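Local coordinates for putative creatinine amidohydrolase (Bacteroides fragilis, PDB 3LUB), which binds a pair of zinc ions and, as a member of the creatininase superfamily, probably hydrolyses carbon-nitrogen bonds of linear amides, at residues 5-11 with 65-71; 49-53 with 173-177. All blocks are in the same frame, centred on the assembly; numbering follows the deposited sequence.

Contact 1. Residues 5-11 with 65-71; sequences EVDLSVS and RCMVMPP
Glu-5 and Arg-65 open the contact with a salt bridge at the entry to strand 66-68, an outermost strand of this chain's parallel sheet; residues 5-11 run along its side away from strand 23-28 and make a single beta bridge, Asp-7 with Val-68. Arg-65 grips side-on: NE lies 2.8 Å from Glu-5 OE2, on the anti lone pair, and NH2 reaches the same oxygen less straight, the carboxylate and guanidinium nearly coplanar. Its NH1 turns to Lys-20 O. At Cys-66 the carbonyl O meets Val-6 CG1 at 3.3 Å. Met-67, a selenomethionine, has CG anti to the backbone N (chi1 -175°) and then bends, which lays SE beside Leu-8 N and brings CE to Leu-8 CD1 at 3.6 Å, the two side chains crossing at about a right angle. Val-68 carries both backbone bonds of the bridge, its N giving to Val-6 O (2.7 Å) and its O accepting from Leu-8 N (2.9 Å). Leu-8 CD2 runs alongside the bent end of selenomethionine Met-69 and also packs on the Pro-70 ring at CD. Leu-8 also packs on Thr-31 of a second subunit and Met-67 on its Phe-86, so the seam is part of an interface. By Pro-70 and Pro-71 sits Ser-9 OG, 2.6 Å from a water that also lies near Asp-7 OD1, an oxygen hydrogen-bonded to His-48.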
loop_
_atom_site.group_PDB
_atom_site.type_symbol
_atom_site.label_atom_id
_atom_site.label_comp_id
_atom_site.label_asym_id
_atom_site.label_seq_id
_atom_site.Cartn_x
_atom_site.Cartn_y
_atom_site.Cartn_z
ATOM N N GLU F 5 -26.609 -19.991 -18.535
ATOM C CA GLU F 5 -25.525 -20.975 -18.531
ATOM C C GLU F 5 -24.124 -20.350 -18.664
ATOM O O GLU F 5 -23.159 -20.839 -18.045
ATOM C CB GLU F 5 -25.735 -22.025 -19.621
ATOM C CG GLU F 5 -24.837 -23.255 -19.452
ATOM C CD GLU F 5 -25.286 -24.452 -20.302
ATOM O OE1 GLU F 5 -26.302 -24.353 -21.045
ATOM O OE2 GLU F 5 -24.624 -25.503 -20.211
ATOM N N VAL F 6 -24.032 -19.276 -19.447
ATOM C CA VAL F 6 -22.745 -18.637 -19.733
ATOM C C VAL F 6 -22.682 -17.126 -19.415
ATOM O O VAL F 6 -21.595 -16.528 -19.534
ATOM C CB VAL F 6 -22.348 -18.846 -21.222
ATOM C CG1 VAL F 6 -22.230 -20.350 -21.586
ATOM C CG2 VAL F 6 -23.314 -18.147 -22.124
ATOM N N ASP F 7 -23.806 -16.499 -19.023
ATOM C CA ASP F 7 -23.830 -15.037 -18.718
ATOM C C ASP F 7 -24.165 -14.810 -17.243
ATOM O O ASP F 7 -25.313 -14.931 -16.850
ATOM C CB ASP F 7 -24.828 -14.347 -19.622
ATOM C CG ASP F 7 -24.855 -12.827 -19.470
ATOM O OD1 ASP F 7 -24.041 -12.232 -18.727
ATOM O OD2 ASP F 7 -25.712 -12.222 -20.147
ATOM N N LEU F 8 -23.146 -14.540 -16.428
ATOM C CA LEU F 8 -23.329 -14.429 -14.987
ATOM C C LEU F 8 -24.241 -13.268 -14.596
ATOM O O LEU F 8 -24.912 -13.331 -13.563
ATOM C CB LEU F 8 -21.982 -14.335 -14.242
ATOM C CG LEU F 8 -22.090 -14.682 -12.749
ATOM C CD1 LEU F 8 -22.103 -16.179 -12.493
ATOM C CD2 LEU F 8 -21.007 -14.017 -11.905
ATOM N N SER F 9 -24.278 -12.225 -15.418
ATOM C CA SER F 9 -25.177 -11.095 -15.196
ATOM C C SER F 9 -26.677 -11.447 -15.106
ATOM O O SER F 9 -27.443 -10.702 -14.516
ATOM C CB SER F 9 -24.942 -10.034 -16.271
ATOM O OG SER F 9 -23.616 -9.536 -16.167
ATOM N N VAL F 10 -27.091 -12.562 -15.689
ATOM C CA VAL F 10 -28.462 -13.020 -15.587
ATOM C C VAL F 10 -28.603 -14.384 -14.877
ATOM O O VAL F 10 -29.717 -14.857 -14.693
ATOM C CB VAL F 10 -29.163 -13.063 -16.972
ATOM C CG1 VAL F 10 -29.225 -11.658 -17.610
ATOM C CG2 VAL F 10 -28.479 -14.052 -17.905
ATOM N N SER F 11 -27.490 -14.989 -14.455
ATOM C CA SER F 11 -27.488 -16.366 -13.957
ATOM C C SER F 11 -27.751 -16.504 -12.438
ATOM O O SER F 11 -27.759 -15.532 -11.701
ATOM C CB SER F 11 -26.170 -17.018 -14.302
ATOM O OG SER F 11 -26.224 -18.416 -14.065
ATOM N N ARG F 65 -17.500 -25.214 -22.039
ATOM C CA ARG F 65 -18.386 -24.313 -21.298
ATOM C C ARG F 65 -17.619 -23.246 -20.543
ATOM O O ARG F 65 -16.839 -23.569 -19.633
ATOM C CB ARG F 65 -19.231 -25.105 -20.293
ATOM C CG ARG F 65 -20.374 -24.261 -19.737
ATOM C CD ARG F 65 -21.178 -24.976 -18.662
ATOM N NE ARG F 65 -22.081 -25.957 -19.240
ATOM C CZ ARG F 65 -21.887 -27.273 -19.262
ATOM N NH1 ARG F 65 -20.814 -27.828 -18.745
ATOM N NH2 ARG F 65 -22.804 -28.048 -19.812
ATOM N N CYS F 66 -17.891 -21.984 -20.892
ATOM C CA CYS F 66 -17.229 -20.839 -20.306
ATOM C C CYS F 66 -18.239 -19.973 -19.553
ATOM O O CYS F 66 -19.433 -19.927 -19.891
ATOM C CB CYS F 66 -16.544 -20.037 -21.403
ATOM S SG CYS F 66 -15.440 -21.063 -22.454
HETATM N N MSE F 67 -17.771 -19.306 -18.511
HETATM C CA MSE F 67 -18.612 -18.339 -17.816
HETATM C C MSE F 67 -18.152 -16.950 -18.145
HETATM O O MSE F 67 -16.989 -16.615 -17.915
HETATM C CB MSE F 67 -18.513 -18.536 -16.309
HETATM C CG MSE F 67 -19.461 -17.649 -15.486
HETATM SE SE MSE F 67 -21.314 -17.598 -16.117
HETATM C CE MSE F 67 -22.186 -18.880 -14.892
ATOM N N VAL F 68 -19.078 -16.104 -18.577
ATOM C CA VAL F 68 -18.806 -14.682 -18.705
ATOM C C VAL F 68 -19.215 -13.926 -17.445
ATOM O O VAL F 68 -20.391 -13.883 -17.077
ATOM C CB VAL F 68 -19.469 -14.083 -19.941
ATOM C CG1 VAL F 68 -19.071 -12.571 -20.114
ATOM C CG2 VAL F 68 -19.098 -14.887 -21.160
HETATM N N MSE F 69 -18.212 -13.356 -16.781
HETATM C CA MSE F 69 -18.411 -12.624 -15.571
HETATM C C MSE F 69 -19.040 -11.209 -15.817
HETATM O O MSE F 69 -19.125 -10.727 -16.957
HETATM C CB MSE F 69 -17.078 -12.490 -14.825
HETATM C CG MSE F 69 -16.391 -13.785 -14.466
HETATM SE SE MSE F 69 -17.335 -14.843 -13.133
HETATM C CE MSE F 69 -17.207 -13.550 -11.506
ATOM N N PRO F 70 -19.540 -10.577 -14.743
ATOM C CA PRO F 70 -20.014 -9.212 -14.937
ATOM C C PRO F 70 -18.885 -8.282 -15.398
ATOM O O PRO F 70 -17.764 -8.365 -14.905
ATOM C CB PRO F 70 -20.543 -8.832 -13.550
ATOM C CG PRO F 70 -20.857 -10.135 -12.905
ATOM C CD PRO F 70 -19.745 -11.022 -13.349
ATOM N N PRO F 71 -19.173 -7.403 -16.349
ATOM C CA PRO F 71 -18.109 -6.470 -16.767
ATOM C C PRO F 71 -17.559 -5.521 -15.661
ATOM O O PRO F 71 -18.304 -5.062 -14.811
ATOM C CB PRO F 71 -18.738 -5.696 -17.919
ATOM C CG PRO F 71 -20.112 -6.128 -18.033
ATOM C CD PRO F 71 -20.425 -7.206 -17.085
HETATM O O HOH W 1 -21.853 -11.088 -17.370
#

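Contact 2. Residues 49-53 with 173-177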
loop_
_atom_site.group_PDB
_atom_site.type_symbol
_atom_site.label_atom_id
_atom_site.label_comp_id
_atom_site.label_asym_id
_atom_site.label_seq_id
_atom_site.Cartn_x
_atom_site.Cartn_y
_atom_site.Cartn_z
ATOM N N ASP F 49 -21.187 -8.640 -24.590
ATOM C CA ASP F 49 -22.011 -9.235 -25.675
ATOM C C ASP F 49 -21.208 -10.131 -26.634
ATOM O O ASP F 49 -21.631 -11.258 -26.954
ATOM C CB ASP F 49 -22.757 -8.131 -26.420
ATOM C CG ASP F 49 -23.864 -7.505 -25.577
ATOM O OD1 ASP F 49 -24.024 -7.909 -24.387
ATOM O OD2 ASP F 49 -24.552 -6.585 -26.084
ATOM N N ILE F 50 -20.016 -9.685 -27.048
ATOM C CA ILE F 50 -19.114 -10.535 -27.842
ATOM C C ILE F 50 -18.741 -11.825 -27.110
ATOM O O ILE F 50 -18.805 -12.922 -27.678
ATOM C CB ILE F 50 -17.833 -9.776 -28.265
ATOM C CG1 ILE F 50 -18.202 -8.649 -29.251
ATOM C CG2 ILE F 50 -16.783 -10.739 -28.838
ATOM C CD1 ILE F 50 -17.151 -7.613 -29.424
ATOM N N ALA F 51 -18.349 -11.712 -25.850
ATOM C CA ALA F 51 -17.885 -12.881 -25.085
ATOM C C ALA F 51 -18.989 -13.895 -24.856
ATOM O O ALA F 51 -18.751 -15.109 -24.926
ATOM C CB ALA F 51 -17.242 -12.441 -23.747
ATOM N N VAL F 52 -20.199 -13.425 -24.581
ATOM C CA VAL F 52 -21.367 -14.334 -24.429
ATOM C C VAL F 52 -21.645 -15.071 -25.751
ATOM O O VAL F 52 -21.813 -16.305 -25.763
ATOM C CB VAL F 52 -22.617 -13.583 -23.893
ATOM C CG1 VAL F 52 -23.919 -14.410 -24.065
ATOM C CG2 VAL F 52 -22.415 -13.258 -22.451
ATOM N N GLU F 53 -21.623 -14.335 -26.859
ATOM C CA GLU F 53 -21.796 -14.943 -28.179
ATOM C C GLU F 53 -20.717 -16.003 -28.463
ATOM O O GLU F 53 -21.018 -17.035 -28.969
ATOM C CB GLU F 53 -21.751 -13.892 -29.275
ATOM C CG GLU F 53 -23.066 -13.522 -29.915
ATOM C CD GLU F 53 -22.888 -13.060 -31.359
ATOM O OE1 GLU F 53 -22.798 -13.950 -32.237
ATOM O OE2 GLU F 53 -22.816 -11.832 -31.620
HETATM N N MSE F 173 -24.871 -0.471 -32.623
HETATM C CA MSE F 173 -26.118 -0.468 -33.383
HETATM C C MSE F 173 -26.611 -1.875 -33.613
HETATM O O MSE F 173 -27.821 -2.122 -33.595
HETATM C CB MSE F 173 -25.971 0.275 -34.702
HETATM C CG MSE F 173 -25.937 1.785 -34.554
HETATM SE SE MSE F 173 -25.386 2.667 -36.215
HETATM C CE MSE F 173 -27.171 2.734 -37.267
ATOM N N HIS F 174 -25.676 -2.794 -33.796
ATOM C CA HIS F 174 -26.001 -4.213 -33.961
ATOM C C HIS F 174 -26.533 -4.842 -32.687
ATOM O O HIS F 174 -27.635 -5.379 -32.658
ATOM C CB HIS F 174 -24.784 -4.959 -34.469
ATOM C CG HIS F 174 -24.900 -6.442 -34.412
ATOM N ND1 HIS F 174 -25.850 -7.139 -35.119
ATOM C CD2 HIS F 174 -24.139 -7.369 -33.792
ATOM C CE1 HIS F 174 -25.695 -8.434 -34.906
ATOM N NE2 HIS F 174 -24.659 -8.603 -34.103
ATOM N N TYR F 175 -25.759 -4.742 -31.619
ATOM C CA TYR F 175 -26.114 -5.386 -30.363
ATOM C C TYR F 175 -27.195 -4.661 -29.583
ATOM O O TYR F 175 -28.031 -5.308 -29.011
ATOM C CB TYR F 175 -24.870 -5.528 -29.463
ATOM C CG TYR F 175 -23.973 -6.696 -29.813
ATOM C CD1 TYR F 175 -24.457 -8.002 -29.826
ATOM C CD2 TYR F 175 -22.642 -6.493 -30.119
ATOM C CE1 TYR F 175 -23.626 -9.067 -30.146
ATOM C CE2 TYR F 175 -21.816 -7.540 -30.431
ATOM C CZ TYR F 175 -22.310 -8.825 -30.428
ATOM O OH TYR F 175 -21.458 -9.844 -30.740
ATOM N N HIS F 176 -27.145 -3.330 -29.510
ATOM C CA HIS F 176 -28.140 -2.571 -28.750
ATOM C C HIS F 176 -28.597 -1.326 -29.490
ATOM O O HIS F 176 -28.285 -0.220 -29.102
ATOM C CB HIS F 176 -27.598 -2.183 -27.371
ATOM C CG HIS F 176 -27.365 -3.353 -26.469
ATOM N ND1 HIS F 176 -28.372 -3.936 -25.737
ATOM C CD2 HIS F 176 -26.248 -4.073 -26.219
ATOM C CE1 HIS F 176 -27.879 -4.948 -25.052
ATOM N NE2 HIS F 176 -26.598 -5.068 -25.348
ATOM N N PRO F 177 -29.371 -1.506 -30.555
ATOM C CA PRO F 177 -29.854 -0.364 -31.327
ATOM C C PRO F 177 -30.647 0.703 -30.534
ATOM O O PRO F 177 -30.660 1.872 -30.917
ATOM C CB PRO F 177 -30.732 -1.006 -32.415
ATOM C CG PRO F 177 -30.962 -2.416 -31.989
ATOM C CD PRO F 177 -29.802 -2.800 -31.114
HETATM O O HOH W 2 -27.223 -7.839 -27.236
HETATM O O HOH W 3 -23.919 -11.343 -34.004
#
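The Tyr-175 ring is sandwiched: His-174 CD2 lies over the centre of one face, and on the opposite face Asp-49 CB makes a CH-pi contact, 3.7 Å from the ring centroid and only 8° off the normal. At the ring's edge Glu-53 OE2 accepts a hydrogen bond from Tyr-175 OH, 2.6 Å away, on its anti side and 33° out of the carboxylate plane; carboxylate and ring are steeply turned against each other. Ile-50 CG1 comes in obliquely, 3.8 Å from Tyr-175 OH, its side chain crossing the tyrosine at about a right angle. With CG beside the backbone N (chi1 -80°), the tyrosine reaches across to helix 42-62, where the hydroxyl bond and the two covered faces should restrict its rotation.

The two histidines turn ring edges to the carboxylates, His-176 directly and His-174 through a water. His-176 NE2 makes a weak, bent bond to Asp-49 OD2 (2.7 Å), while its ND1 is held by Glu-178. Asp-49 OD2 also accepts from a water that donates to Tyr-175 O. A second water, in the plane of the His-174 ring, links NE2 to Glu-53 OE2, so this oxygen receives both the tyrosine hydroxyl and a water proton.

Val-233 of helix 226-249 touches Tyr-175 as well, and Ile-50 packs on Ile-236 and Leu-240 of that helix. At the surface of the creatininase fold, the C-terminal end of helix 166-175, which carries the zinc ligand Glu-168, is docked on the side of helix 42-62, whose early turns hold the bridging ligand Asp-43.

How the contacts relate
The centres of contact 1 and contact 2 are 14 Å apart, and helix 42-62 is what joins them. Contact 1 flanks strand 66-68, which directly follows that helix in the chain; contact 2 uses the helix itself. The two meet where Val-68 CG2 packs on Ala-51 O at 3.8 Å and Asp-7 CB touches Val-52 CG2. Along the chain the segments alternate, 5-11, 49-53, 65-71, 173-177, so the contacts cross. Helix 42-62 is thus joined to the sheet edge and N-terminal segment through Ala-51 and Val-52, and to helix 166-175 through Asp-49, Ile-50 and Glu-53, bringing distant parts of the sequence together.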